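Local coordinates for phosphoserine aminotransferase (Bacillus circulans, PDB 2C0R), which catalyses the reversible, pyridoxal-phosphate-dependent interconversion of phosphoserine and 3-phosphohydroxypyruvate, with glutamate and 2-oxoglutarate as partners, and acts likewise on phosphohydroxythreonine, at residues 78-81 / 82-85. The protein carries 1 engineered substitution. Sequence-based numbering, arbitrary orientation.
Sequences STQF and AMIP. With PLP (pyridoxal-5'-phosphate), chain C.
Two donors of S78 grip one phosphate oxygen of the cofactor: its hydroxyl OG lies 2.6 Å from O3P of PLP, and its backbone N reaches the same O3P at 2.8 Å. A chi1 of -59° swings OG to the amide side of CA, which aims hydroxyl and N-H at one oxygen, a task that a short hydroxyl side chain suits well. These bonds set the phosphate at the first turn of helix 76-88, where the helix dipole probably favours its negative charge; this is the phosphate-binding helix start of the fold-type I PLP enzymes, to which class-V aminotransferases belong. N of A77 bonds the cofactor too, and N238 and T239 of the second subunit complete this part of the dimeric site. One turn on, F81 offers a flat, apolar ring that can lie close to the pyridine, CZ standing 3.6 Å from C6 of PLP, while CA of S78 lies over one face of the F81 ring near its rim; the F81 side chain packs on W103 and comes close to D173.

Deeper in the helix, O of T79 takes a straight bond from N of M83 (2.8 Å, 163°) and a weak one from N of A82. The short beta-hydroxyl of T79 can reach back to the carbonyl of G75, four residues earlier. O of Q80 receives N of I84 at 2.9 Å, and the branched I84 lays CG1 and CD1 against that same O, CD1 at 3.3 Å. The extended, flexible M83 runs alongside Q80, its SD 3.5 Å from OE1 of Q80, before packing on Y227 and Y230. A82, small enough to fit the subunit interface, meets P222 of the second subunit. P85 has no N-H to give, and its CD instead lies 3.0 Å from O of F81, where the helix kinks.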
loop_
_atom_site.group_PDB
_atom_site.type_symbol
_atom_site.label_atom_id
_atom_site.label_comp_id
_atom_site.label_asym_id
_atom_site.label_seq_id
_atom_site.Cartn_x
_atom_site.Cartn_y
_atom_site.Cartn_z
ATOM N N SER A 78 4.753 8.029 6.477
ATOM C CA SER A 78 4.926 7.700 7.895
ATOM C C SER A 78 5.884 6.523 8.087
ATOM O O SER A 78 6.654 6.439 9.059
ATOM C CB SER A 78 3.624 7.425 8.618
ATOM O OG SER A 78 2.754 8.540 8.545
ATOM N N THR A 79 5.836 5.533 7.183
ATOM C CA THR A 79 6.772 4.447 7.352
ATOM C C THR A 79 8.189 4.910 7.053
ATOM O O THR A 79 9.128 4.431 7.691
ATOM C CB THR A 79 6.367 3.316 6.383
ATOM O OG1 THR A 79 5.185 2.770 6.980
ATOM C CG2 THR A 79 7.448 2.252 6.293
ATOM N N GLN A 80 8.337 5.883 6.137
ATOM C CA GLN A 80 9.682 6.413 5.912
ATOM C C GLN A 80 10.249 7.130 7.129
ATOM O O GLN A 80 11.468 7.085 7.350
ATOM C CB GLN A 80 9.766 7.356 4.684
ATOM C CG GLN A 80 9.321 6.624 3.400
ATOM C CD GLN A 80 10.306 5.490 3.129
ATOM O OE1 GLN A 80 9.852 4.348 3.008
ATOM N NE2 GLN A 80 11.573 5.828 3.062
ATOM N N PHE A 81 9.411 7.745 7.953
ATOM C CA PHE A 81 9.907 8.374 9.181
ATOM C C PHE A 81 10.723 7.371 10.010
ATOM O O PHE A 81 11.676 7.769 10.650
ATOM C CB PHE A 81 8.750 8.834 10.049
ATOM C CG PHE A 81 7.930 9.965 9.453
ATOM C CD1 PHE A 81 6.672 10.219 9.993
ATOM C CD2 PHE A 81 8.387 10.706 8.376
ATOM C CE1 PHE A 81 5.878 11.227 9.431
ATOM C CE2 PHE A 81 7.613 11.752 7.863
ATOM C CZ PHE A 81 6.382 12.008 8.422
ATOM N N ALA A 82 10.312 6.105 9.999
ATOM C CA ALA A 82 11.031 5.027 10.704
ATOM C C ALA A 82 12.140 4.434 9.856
ATOM O O ALA A 82 13.258 4.193 10.331
ATOM C CB ALA A 82 10.046 3.962 11.145
ATOM N N MET A 83 11.790 4.198 8.594
ATOM C CA MET A 83 12.809 3.516 7.765
ATOM C C MET A 83 14.082 4.316 7.541
ATOM O O MET A 83 15.177 3.757 7.482
ATOM C CB MET A 83 12.111 3.157 6.463
ATOM C CG MET A 83 12.892 2.173 5.606
ATOM S SD MET A 83 11.822 1.653 4.214
ATOM C CE MET A 83 13.104 0.746 3.287
ATOM N N ILE A 84 13.962 5.652 7.449
ATOM C CA ILE A 84 15.183 6.482 7.271
ATOM C C ILE A 84 16.158 6.346 8.453
ATOM O O ILE A 84 17.327 5.925 8.252
ATOM C CB ILE A 84 14.717 7.938 6.981
ATOM C CG1 ILE A 84 14.089 8.074 5.609
ATOM C CG2 ILE A 84 15.857 8.937 7.188
ATOM C CD1 ILE A 84 13.123 9.239 5.528
ATOM N N PRO A 85 15.790 6.644 9.695
ATOM C CA PRO A 85 16.770 6.436 10.779
ATOM C C PRO A 85 17.135 4.970 10.930
ATOM O O PRO A 85 18.296 4.645 11.255
ATOM C CB PRO A 85 16.014 6.939 12.013
ATOM C CG PRO A 85 14.568 6.999 11.655
ATOM C CD PRO A 85 14.546 7.253 10.178
HETATM N N1 PLP C . 4.635 14.077 5.533
HETATM C C2 PLP C . 3.892 15.081 4.989
HETATM C C2A PLP C . 4.624 16.380 4.657
HETATM C C3 PLP C . 2.561 14.910 4.743
HETATM O O3 PLP C . 1.822 15.882 4.144
HETATM C C4 PLP C . 1.998 13.669 4.991
HETATM C C4A PLP C . 0.507 13.468 4.715
HETATM C C5 PLP C . 2.748 12.697 5.617
HETATM C C6 PLP C . 4.084 12.854 5.813
HETATM C C5A PLP C . 2.099 11.377 6.056
HETATM O O4P PLP C . 1.847 10.557 4.920
HETATM P P PLP C . 1.183 9.114 5.050
HETATM O O1P PLP C . 1.262 8.521 3.672
HETATM O O2P PLP C . -0.237 9.394 5.496
HETATM O O3P PLP C . 1.969 8.378 6.076
#